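Local structure of insecticidal Delta-Endotoxin Cry8Ea1 (Bacillus Thuringiensis, 3EB7) at residues A456-K461 and T484-L489; V443-I448 and Q497-R502; H304-Q309 and L416-F421; L489-P494 and F553-A558. The protein is toxic to larvae of the beetle Holotrichia parallela, probably by binding the gut membrane and opening pores in it, as other three-domain Cry toxins do. All blocks are in the same frame, centred on the assembly; numbering follows the deposited sequence.

Interaction 1. Residues A456-K461 and T484-L489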
# COMPACT_ATOMS: atom_id res chain seq x y z
N ALA A 456 -1.58 15.20 -7.22
CA ALA A 456 -1.88 16.50 -7.86
C ALA A 456 -3.33 16.60 -8.29
O ALA A 456 -4.01 15.58 -8.54
CB ALA A 456 -0.99 16.73 -9.03
N SER A 457 -3.81 17.84 -8.40
CA SER A 457 -5.20 18.10 -8.77
C SER A 457 -5.43 17.90 -10.25
O SER A 457 -6.58 17.86 -10.69
CB SER A 457 -5.58 19.54 -8.40
OG SER A 457 -4.83 20.50 -9.16
N ASP A 458 -4.35 17.82 -11.03
CA ASP A 458 -4.43 17.73 -12.50
C ASP A 458 -3.01 17.58 -13.12
O ASP A 458 -2.01 17.47 -12.39
CB ASP A 458 -5.01 19.04 -13.08
CG ASP A 458 -4.07 20.25 -12.87
OD1 ASP A 458 -4.50 21.39 -13.12
OD2 ASP A 458 -2.89 20.07 -12.47
N GLY A 459 -2.91 17.57 -14.44
CA GLY A 459 -1.63 17.48 -15.11
C GLY A 459 -1.43 16.05 -15.58
O GLY A 459 -2.39 15.27 -15.67
N PRO A 460 -0.17 15.68 -15.85
CA PRO A 460 0.16 14.36 -16.43
C PRO A 460 -0.21 13.16 -15.51
O PRO A 460 -0.05 13.22 -14.27
CB PRO A 460 1.68 14.42 -16.67
CG PRO A 460 2.09 15.80 -16.37
CD PRO A 460 1.02 16.50 -15.58
N LYS A 461 -0.70 12.11 -16.13
CA LYS A 461 -1.01 10.88 -15.45
C LYS A 461 0.25 10.06 -15.40
O LYS A 461 1.19 10.35 -16.16
CB LYS A 461 -2.09 10.12 -16.22
CG LYS A 461 -3.43 10.83 -16.28
CD LYS A 461 -4.31 10.02 -17.21
CE LYS A 461 -5.69 10.62 -17.40
NZ LYS A 461 -6.49 9.78 -18.37
N THR A 484 4.79 18.62 -13.02
CA THR A 484 3.75 17.89 -12.35
C THR A 484 2.51 18.76 -12.43
O THR A 484 2.59 19.90 -12.87
CB THR A 484 4.05 17.67 -10.85
OG1 THR A 484 4.16 18.94 -10.20
CG2 THR A 484 5.32 16.83 -10.64
N GLY A 485 1.36 18.22 -12.01
CA GLY A 485 0.18 19.06 -11.82
C GLY A 485 0.35 20.04 -10.65
O GLY A 485 1.35 19.99 -9.88
N VAL A 486 -0.61 20.94 -10.55
CA VAL A 486 -0.78 21.71 -9.35
C VAL A 486 -1.22 20.77 -8.21
O VAL A 486 -2.28 20.14 -8.30
CB VAL A 486 -1.84 22.77 -9.58
CG1 VAL A 486 -1.94 23.66 -8.37
CG2 VAL A 486 -1.49 23.59 -10.84
N ILE A 487 -0.37 20.66 -7.19
CA ILE A 487 -0.68 19.92 -6.00
C ILE A 487 -1.28 20.92 -4.99
O ILE A 487 -0.63 21.91 -4.60
CB ILE A 487 0.56 19.25 -5.36
CG1 ILE A 487 1.27 18.34 -6.36
CG2 ILE A 487 0.17 18.50 -4.04
CD1 ILE A 487 2.55 17.82 -5.85
N ARG A 488 -2.53 20.63 -4.61
CA ARG A 488 -3.29 21.50 -3.72
C ARG A 488 -3.09 21.06 -2.28
O ARG A 488 -3.16 19.86 -1.97
CB ARG A 488 -4.75 21.46 -4.13
CG ARG A 488 -5.73 21.27 -2.97
CD ARG A 488 -6.80 22.39 -2.98
NE ARG A 488 -6.15 23.69 -3.22
CZ ARG A 488 -5.58 24.42 -2.28
NH1 ARG A 488 -5.60 23.98 -1.00
NH2 ARG A 488 -5.02 25.58 -2.62
N LEU A 489 -2.79 22.02 -1.42
CA LEU A 489 -2.34 21.73 -0.06
C LEU A 489 -3.13 22.44 1.06
O LEU A 489 -3.64 23.55 0.87
CB LEU A 489 -0.87 22.09 0.09
CG LEU A 489 0.22 21.66 -0.90
CD1 LEU A 489 1.47 22.47 -0.58
CD2 LEU A 489 0.46 20.14 -0.79
O HOH W 1 0.21 15.47 -12.55
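Ser457 tucks its hydroxyl between its own backbone N and carbonyl carbon (chi1 65°), which brings OG round to the same Val486 O that the Ser457 N-H meets. Asp458 uses the same rotamer (chi1 66°), which turns the carboxylate across to the N-H of Val486. The Val486 carbonyl is thus gripped twice: Ser457 N donates at 2.8 Å to Val486 O along a nearly straight path (165°), and Ser457 OG donates at 2.7 Å to Val486 O from the opposite face of the carbonyl plane. On the amide side, Val486 N gives a more bent bond of 3.1 Å to Asp458 OD2, met on the syn side of the carboxylate and somewhat out of its plane. Both polar groups of Val486 are therefore taken up by two successive residues. Next to them a water accepts from Gly485 N and donates to Asp458 O and Pro460 O, tying the backbone of Asp458 and Pro460 to Gly485. Deeper in, Ala456 CB rests on Ile487 CG1 at 3.9 Å. Strand 482-491 meanwhile pairs with strand 559-567 through Thr484, Ile487 and Leu489. This is a loop laid along a strand of the galactose-binding-like beta sandwich that forms the C-terminal domain of three-domain Cry toxins.

Interaction 2. Residues V443-I448 and Q497-R502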
# COMPACT_ATOMS: atom_id res chain seq x y z
N VAL A 443 -0.07 19.66 5.39
CA VAL A 443 1.35 19.92 5.68
C VAL A 443 1.45 20.25 7.17
O VAL A 443 0.81 21.21 7.65
CB VAL A 443 1.91 21.09 4.79
CG1 VAL A 443 3.40 21.34 5.03
CG2 VAL A 443 1.69 20.77 3.33
N TYR A 444 2.24 19.43 7.87
CA TYR A 444 2.49 19.57 9.31
C TYR A 444 3.68 20.48 9.64
O TYR A 444 4.70 20.42 8.96
CB TYR A 444 2.69 18.19 9.97
CG TYR A 444 1.51 17.28 9.71
CD1 TYR A 444 1.50 16.45 8.60
CD2 TYR A 444 0.39 17.30 10.55
CE1 TYR A 444 0.40 15.63 8.32
CE2 TYR A 444 -0.70 16.50 10.28
CZ TYR A 444 -0.69 15.67 9.17
OH TYR A 444 -1.77 14.87 8.90
N SER A 445 3.54 21.28 10.69
CA SER A 445 4.60 22.20 11.10
C SER A 445 5.69 21.45 11.81
O SER A 445 6.81 21.92 11.92
CB SER A 445 4.07 23.22 12.10
OG SER A 445 2.94 23.87 11.59
N ASP A 446 5.35 20.30 12.37
CA ASP A 446 6.23 19.62 13.29
C ASP A 446 6.64 18.21 12.85
O ASP A 446 7.20 17.44 13.62
CB ASP A 446 5.64 19.68 14.72
CG ASP A 446 4.32 18.89 14.90
OD1 ASP A 446 3.54 18.65 13.93
OD2 ASP A 446 4.07 18.50 16.07
N LYS A 447 6.36 17.88 11.59
CA LYS A 447 6.68 16.59 11.01
C LYS A 447 7.29 16.80 9.61
O LYS A 447 7.12 17.87 9.01
CB LYS A 447 5.40 15.77 10.88
CG LYS A 447 4.82 15.37 12.20
CD LYS A 447 3.36 14.99 12.09
CE LYS A 447 2.66 15.07 13.47
NZ LYS A 447 1.74 13.92 13.70
N ILE A 448 8.02 15.81 9.12
CA ILE A 448 8.38 15.67 7.72
C ILE A 448 7.12 15.17 6.99
O ILE A 448 6.57 14.11 7.33
CB ILE A 448 9.58 14.67 7.55
CG1 ILE A 448 10.83 15.22 8.28
CG2 ILE A 448 9.84 14.36 6.06
CD1 ILE A 448 12.05 14.31 8.35
N GLN A 497 5.96 29.48 9.60
CA GLN A 497 6.88 28.35 9.64
C GLN A 497 7.62 28.22 8.30
O GLN A 497 6.99 28.15 7.23
CB GLN A 497 6.09 27.08 9.92
CG GLN A 497 6.87 25.80 9.82
CD GLN A 497 7.84 25.68 10.93
OE1 GLN A 497 7.49 25.95 12.07
NE2 GLN A 497 9.08 25.30 10.62
N LYS A 498 8.95 28.19 8.37
CA LYS A 498 9.78 27.87 7.20
C LYS A 498 9.83 26.36 6.90
O LYS A 498 9.82 25.52 7.80
CB LYS A 498 11.22 28.36 7.40
CG LYS A 498 11.36 29.81 7.74
CD LYS A 498 10.92 30.67 6.58
CE LYS A 498 11.81 31.91 6.49
NZ LYS A 498 12.47 32.20 7.82
N TYR A 499 9.93 26.06 5.62
CA TYR A 499 10.07 24.71 5.14
C TYR A 499 11.17 24.71 4.09
O TYR A 499 11.35 25.69 3.35
CB TYR A 499 8.77 24.23 4.47
CG TYR A 499 7.59 24.06 5.40
CD1 TYR A 499 6.65 25.09 5.57
CD2 TYR A 499 7.42 22.87 6.13
CE1 TYR A 499 5.57 24.96 6.45
CE2 TYR A 499 6.35 22.72 7.02
CZ TYR A 499 5.42 23.77 7.16
OH TYR A 499 4.35 23.63 8.01
N ARG A 500 11.89 23.61 4.01
CA ARG A 500 12.66 23.31 2.81
C ARG A 500 12.09 22.02 2.27
O ARG A 500 11.36 21.31 2.98
CB ARG A 500 14.15 23.21 3.10
CG ARG A 500 14.54 22.00 3.89
CD ARG A 500 15.97 22.07 4.37
NE ARG A 500 16.47 20.78 4.82
CZ ARG A 500 16.68 19.72 4.03
NH1 ARG A 500 16.40 19.78 2.71
NH2 ARG A 500 17.16 18.60 4.54
N VAL A 501 12.47 21.72 1.04
CA VAL A 501 11.90 20.69 0.22
C VAL A 501 13.01 19.78 -0.29
O VAL A 501 14.08 20.25 -0.69
CB VAL A 501 11.19 21.33 -1.04
CG1 VAL A 501 10.99 20.34 -2.16
CG2 VAL A 501 9.86 21.93 -0.65
N ARG A 502 12.75 18.47 -0.32
CA ARG A 502 13.56 17.56 -1.10
C ARG A 502 12.63 16.66 -1.89
O ARG A 502 11.53 16.34 -1.44
CB ARG A 502 14.57 16.78 -0.26
CG ARG A 502 14.00 16.15 0.98
CD ARG A 502 14.99 15.20 1.57
NE ARG A 502 14.28 14.35 2.48
CZ ARG A 502 14.68 14.01 3.71
NH1 ARG A 502 15.86 14.41 4.15
NH2 ARG A 502 13.91 13.23 4.46
O HOH W 2 3.10 25.94 8.87
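This is side-chain packing between a connecting loop and a strand of the facing sheet, in which the Tyr499 ring reaches over to Val443 and Ser445. It belongs to the C-terminal beta sandwich: strand 442-443 lies in one sheet, at the edge beside strand 482-491, while Tyr499 stands on strand 498-507 of the other. Val443 and Tyr499 both point inward and slide past each other in opposite directions. Val443 has CG1 anti to its backbone N (chi1 -178°), which sets that methyl 3.8 Å from Tyr499 CE2, while Leu585 of strand 578-588 also touches the valine. Further along the ring, Tyr444 O sits at the edge, in the ring plane, 3.4 Å from Tyr499 CE2. The loop backbone comes up to the hydroxyl end of the phenol, with Ser445 CA 3.4 Å from Tyr499 OH. The serine hydroxyl probably bonds to Ser493 O, at a modelled distance too short to take literally. At the far end of the loop, Ile448 CD1 comes only loosely, at 4.4 Å, to Arg502 NH2. That guanidinium group has stronger partners: a salt bridge to Glu584, a bond to Thr229 O, and cation-pi contacts with Phe546 and Tyr230. Back at the phenol, Tyr499 OH donates to a water 2.8 Å away, and that water in turn gives a weak bond of 3.4 Å to Ser445 OG.

Interaction 3. Residues H304-Q309 and L416-F421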
# COMPACT_ATOMS: atom_id res chain seq x y z
N HIS A 304 -23.33 0.90 -14.33
CA HIS A 304 -23.21 2.02 -13.39
C HIS A 304 -22.51 3.20 -14.02
O HIS A 304 -21.84 3.09 -15.04
CB HIS A 304 -22.51 1.61 -12.08
CG HIS A 304 -21.07 1.22 -12.23
ND1 HIS A 304 -20.67 -0.06 -12.55
CD2 HIS A 304 -19.93 1.95 -12.07
CE1 HIS A 304 -19.35 -0.10 -12.61
NE2 HIS A 304 -18.87 1.09 -12.29
N GLN A 305 -22.69 4.33 -13.37
CA GLN A 305 -22.05 5.57 -13.74
C GLN A 305 -21.29 6.00 -12.50
O GLN A 305 -21.83 6.03 -11.40
CB GLN A 305 -23.14 6.57 -14.15
CG GLN A 305 -22.65 7.64 -15.07
CD GLN A 305 -23.50 8.90 -15.06
OE1 GLN A 305 -24.03 9.27 -16.08
NE2 GLN A 305 -23.60 9.55 -13.92
N ILE A 306 -20.03 6.30 -12.64
CA ILE A 306 -19.22 6.58 -11.47
C ILE A 306 -18.46 7.88 -11.66
O ILE A 306 -17.92 8.13 -12.74
CB ILE A 306 -18.24 5.39 -11.12
CG1 ILE A 306 -17.39 5.72 -9.87
CG2 ILE A 306 -17.34 5.01 -12.34
CD1 ILE A 306 -16.72 4.50 -9.27
N SER A 307 -18.44 8.72 -10.62
CA SER A 307 -17.70 9.97 -10.65
C SER A 307 -16.64 9.91 -9.59
O SER A 307 -16.89 9.45 -8.45
CB SER A 307 -18.61 11.18 -10.42
OG SER A 307 -19.58 11.33 -11.44
N SER A 308 -15.45 10.40 -9.95
CA SER A 308 -14.33 10.61 -9.02
C SER A 308 -13.60 11.91 -9.28
O SER A 308 -13.77 12.58 -10.34
CB SER A 308 -13.32 9.46 -9.12
OG SER A 308 -12.94 9.24 -10.47
N GLN A 309 -12.72 12.23 -8.35
CA GLN A 309 -12.07 13.51 -8.29
C GLN A 309 -10.72 13.41 -7.60
O GLN A 309 -10.67 12.99 -6.45
CB GLN A 309 -12.96 14.45 -7.46
CG GLN A 309 -12.66 15.86 -7.74
CD GLN A 309 -13.29 16.80 -6.75
OE1 GLN A 309 -12.96 17.98 -6.73
NE2 GLN A 309 -14.19 16.31 -5.95
N LEU A 416 -13.24 2.63 -0.17
CA LEU A 416 -13.64 2.33 -1.55
C LEU A 416 -13.22 3.50 -2.44
O LEU A 416 -13.50 4.67 -2.12
CB LEU A 416 -15.15 2.09 -1.68
CG LEU A 416 -15.67 1.68 -3.09
CD1 LEU A 416 -15.06 0.33 -3.48
CD2 LEU A 416 -17.21 1.63 -3.13
N ASN A 417 -12.58 3.17 -3.57
CA ASN A 417 -12.08 4.16 -4.47
C ASN A 417 -12.81 4.16 -5.81
O ASN A 417 -13.07 5.22 -6.38
CB ASN A 417 -10.56 3.94 -4.69
CG ASN A 417 -9.92 4.97 -5.64
OD1 ASN A 417 -10.39 6.10 -5.79
ND2 ASN A 417 -8.87 4.57 -6.29
N TYR A 418 -13.14 2.99 -6.33
CA TYR A 418 -13.69 2.90 -7.66
C TYR A 418 -14.39 1.55 -7.86
O TYR A 418 -14.21 0.61 -7.07
CB TYR A 418 -12.54 3.08 -8.68
CG TYR A 418 -12.95 3.78 -9.96
CD1 TYR A 418 -13.11 5.18 -9.99
CD2 TYR A 418 -13.19 3.05 -11.13
CE1 TYR A 418 -13.51 5.82 -11.19
CE2 TYR A 418 -13.58 3.68 -12.32
CZ TYR A 418 -13.74 5.05 -12.34
OH TYR A 418 -14.14 5.65 -13.50
N VAL A 419 -15.20 1.48 -8.92
CA VAL A 419 -15.88 0.27 -9.38
C VAL A 419 -15.75 0.13 -10.91
O VAL A 419 -16.14 1.04 -11.67
CB VAL A 419 -17.40 0.31 -9.03
CG1 VAL A 419 -18.02 -1.07 -9.21
CG2 VAL A 419 -17.65 0.80 -7.58
N THR A 420 -15.20 -1.01 -11.35
CA THR A 420 -15.19 -1.41 -12.76
C THR A 420 -16.14 -2.60 -12.94
O THR A 420 -16.65 -3.15 -11.97
CB THR A 420 -13.79 -1.77 -13.23
OG1 THR A 420 -13.29 -2.86 -12.43
CG2 THR A 420 -12.89 -0.55 -13.08
N PHE A 421 -16.38 -3.01 -14.18
CA PHE A 421 -17.49 -3.92 -14.43
C PHE A 421 -17.29 -4.62 -15.76
O PHE A 421 -16.68 -4.04 -16.67
CB PHE A 421 -18.78 -3.07 -14.38
CG PHE A 421 -20.07 -3.85 -14.47
CD1 PHE A 421 -20.63 -4.44 -13.34
CD2 PHE A 421 -20.78 -3.91 -15.66
CE1 PHE A 421 -21.85 -5.16 -13.42
CE2 PHE A 421 -22.00 -4.61 -15.74
CZ PHE A 421 -22.53 -5.24 -14.63
O HOH W 3 -14.70 8.32 -13.05
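The interior of the beta prism, the middle domain of three-domain Cry toxins, is where His304 and Ile306 meet Val419 and Tyr418. Strands 296-310 and 414-422 belong to two different sheets, and their short segments run roughly antiparallel with axes 8.0 Å apart at closest approach. Side chains therefore bridge the gap, rather than a backbone ladder. Ile306 stretches CG1 away from its own amide nitrogen (chi1 -179°), placing CD1 over one face of the Tyr418 ring, 3.9 Å from the centroid, in a CH-pi contact displaced toward the rim. Its other branch touches the phenol end, with CG2 3.6 Å from Tyr418 CZ. The tyrosine belongs to a classic beta bulge, in which Asn417 and Tyr418 both face Ser431. Ser308 OG lies at the ring edge, 3.5 Å from Tyr418 CE1, and is itself bonded to Asp278. A water links Tyr418 OH at 2.8 Å with Ser308 OG and Ile306 O. At the other end His304 NE2 donates to Val419 O at 2.8 Å, with an N-H...O angle of 153°. The oxygen lies close to the imidazole plane, but the nitrogen stands 62° out of the carbonyl plane. Phe421 CB backs the ring edge, 3.5 Å from His304 CE1. With NE2 giving its hydrogen to Val419 and ND1 bonded to the indole N-H of Trp301, the imidazole has both nitrogens satisfied in a buried place, which is consistent with a neutral ring protonated on NE2.

Interaction 4. Residues L489-P494 and F553-A558. With SO4 (sulfate ion), chain D.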
# COMPACT_ATOMS: atom_id res chain seq x y z
N LEU A 489 -2.79 22.02 -1.42
CA LEU A 489 -2.34 21.73 -0.06
C LEU A 489 -3.13 22.44 1.06
O LEU A 489 -3.64 23.55 0.87
CB LEU A 489 -0.87 22.09 0.09
CG LEU A 489 0.22 21.66 -0.90
CD1 LEU A 489 1.47 22.47 -0.58
CD2 LEU A 489 0.46 20.14 -0.79
N ASN A 490 -3.20 21.80 2.23
CA ASN A 490 -3.76 22.43 3.40
C ASN A 490 -2.67 22.61 4.44
O ASN A 490 -2.15 21.61 4.97
CB ASN A 490 -5.01 21.69 3.93
CG ASN A 490 -6.24 21.95 3.04
OD1 ASN A 490 -6.89 23.01 3.16
ND2 ASN A 490 -6.55 21.01 2.12
N ILE A 491 -2.29 23.88 4.68
CA ILE A 491 -1.12 24.16 5.54
C ILE A 491 -1.60 24.35 7.00
O ILE A 491 -2.44 25.24 7.29
CB ILE A 491 -0.24 25.38 5.05
CG1 ILE A 491 0.00 25.43 3.51
CG2 ILE A 491 1.08 25.50 5.84
CD1 ILE A 491 0.63 24.21 2.87
N ASN A 492 -1.10 23.51 7.90
CA ASN A 492 -1.36 23.68 9.33
C ASN A 492 -0.59 24.87 9.93
O ASN A 492 0.44 25.32 9.40
CB ASN A 492 -1.03 22.41 10.10
CG ASN A 492 -2.09 21.32 9.96
OD1 ASN A 492 -3.14 21.50 9.35
ND2 ASN A 492 -1.80 20.17 10.53
N SER A 493 -1.07 25.40 11.04
CA SER A 493 -0.47 26.61 11.54
C SER A 493 0.92 26.30 12.17
O SER A 493 1.18 25.13 12.56
CB SER A 493 -1.43 27.29 12.53
OG SER A 493 -1.10 26.91 13.83
N PRO A 494 1.81 27.31 12.27
CA PRO A 494 1.72 28.71 11.90
C PRO A 494 2.23 28.94 10.48
O PRO A 494 3.21 28.32 10.08
CB PRO A 494 2.65 29.36 12.92
CG PRO A 494 3.76 28.35 13.04
CD PRO A 494 3.11 27.00 12.90
N PHE A 553 11.53 28.49 2.50
CA PHE A 553 10.49 29.40 2.05
C PHE A 553 9.32 29.19 3.00
O PHE A 553 9.31 28.24 3.79
CB PHE A 553 10.07 29.08 0.62
CG PHE A 553 9.39 27.71 0.47
CD1 PHE A 553 8.01 27.57 0.61
CD2 PHE A 553 10.13 26.57 0.16
CE1 PHE A 553 7.40 26.33 0.47
CE2 PHE A 553 9.53 25.37 0.02
CZ PHE A 553 8.16 25.24 0.18
N THR A 554 8.35 30.10 2.93
CA THR A 554 7.09 29.96 3.63
C THR A 554 5.93 29.83 2.61
O THR A 554 6.04 30.29 1.48
CB THR A 554 6.82 31.17 4.54
OG1 THR A 554 6.86 32.35 3.73
CG2 THR A 554 7.87 31.29 5.61
N PHE A 555 4.84 29.20 3.03
CA PHE A 555 3.61 29.30 2.27
C PHE A 555 2.93 30.67 2.42
O PHE A 555 3.09 31.33 3.42
CB PHE A 555 2.67 28.14 2.64
CG PHE A 555 3.21 26.81 2.22
CD1 PHE A 555 3.86 25.99 3.14
CD2 PHE A 555 3.09 26.39 0.91
CE1 PHE A 555 4.38 24.78 2.77
CE2 PHE A 555 3.60 25.19 0.52
CZ PHE A 555 4.25 24.37 1.45
N ASN A 556 2.16 31.06 1.43
CA ASN A 556 1.44 32.31 1.42
C ASN A 556 0.15 32.23 2.27
O ASN A 556 -0.21 33.17 3.00
CB ASN A 556 1.08 32.68 -0.02
CG ASN A 556 2.30 32.91 -0.91
OD1 ASN A 556 3.37 33.28 -0.43
ND2 ASN A 556 2.13 32.72 -2.22
N GLN A 557 -0.56 31.11 2.15
CA GLN A 557 -1.82 30.97 2.86
C GLN A 557 -2.11 29.53 3.22
O GLN A 557 -1.31 28.63 2.86
CB GLN A 557 -2.98 31.62 2.09
CG GLN A 557 -3.58 30.82 1.01
CD GLN A 557 -2.95 31.05 -0.35
OE1 GLN A 557 -1.73 31.07 -0.49
NE2 GLN A 557 -3.80 31.21 -1.37
N ALA A 558 -3.23 29.32 3.94
CA ALA A 558 -3.61 28.02 4.47
C ALA A 558 -3.88 27.01 3.33
O ALA A 558 -3.54 25.84 3.43
CB ALA A 558 -4.81 28.15 5.38
S SO4 D . -4.34 24.72 12.39
O1 SO4 D . -5.51 23.85 12.45
O2 SO4 D . -4.29 25.38 11.08
O3 SO4 D . -4.45 25.74 13.43
O4 SO4 D . -3.14 23.88 12.60
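The Phe555 ring is filled on both faces: Ile491 CD1 sits squarely over its centre, 3.5 Å above the plane, and Phe553 CE1 lies against the opposite face, nearer the rim. Phe553 turns an edge to it, with Phe555 CE2 in the plane of the Phe553 ring. This aromatic cluster is part of the core of the C-terminal beta sandwich, where the end of strand 482-491 meets the loop leading into strand 559-567. Ile491 is folded at both torsions (chi1 -42°, chi2 -56°), which curls the CD1 methyl back onto the ring instead of extending past it. Its CG1 packs against the backbone as well, 3.5 Å from Gln557 O. Leu489 is the next inward residue of the strand; the Leu489 and Phe555 side chains cross at about a right angle, bringing Leu489 CD1 to 3.6 Å from Phe555 CE2. Tyr499 and Arg517 add to the surroundings of Phe555. One backbone bond joins loop and strand: Ile491 N donates to Ala558 O at 2.6 Å, almost straight at 172°. It carries on the pairing that joins Leu489 to Asp560. Past the strand end, just before the cis peptide preceding Pro494, a sulfate probably left from crystallisation settles on the backbone, its O4 accepting from Ser493 N at 3.0 Å.

In the fold
Interactions 1, 2 and 4 belong to the C-terminal beta sandwich, and strand 482-491 runs through the first and last of them, sharing Leu489. Interactions 2 and 4 are the tightest neighbours, with centres 9 Å apart: Val443 N meets Asn490 O at 2.9 Å, Ser445 OG probably bonds to Ser493 O, though the modelled distance is doubtfully short, and the rings of Tyr499 and Phe555 touch. Leu489 CD1 also packs on Val443 CG2, at 4.3 Å, so interaction 1 touches interaction 2. Interaction 3 stands apart in the beta prism. Its nearest atoms are about 7 Å from interaction 1, but about 17 Å from interaction 2. The sulfate belongs to interaction 4 and marks no known functional site.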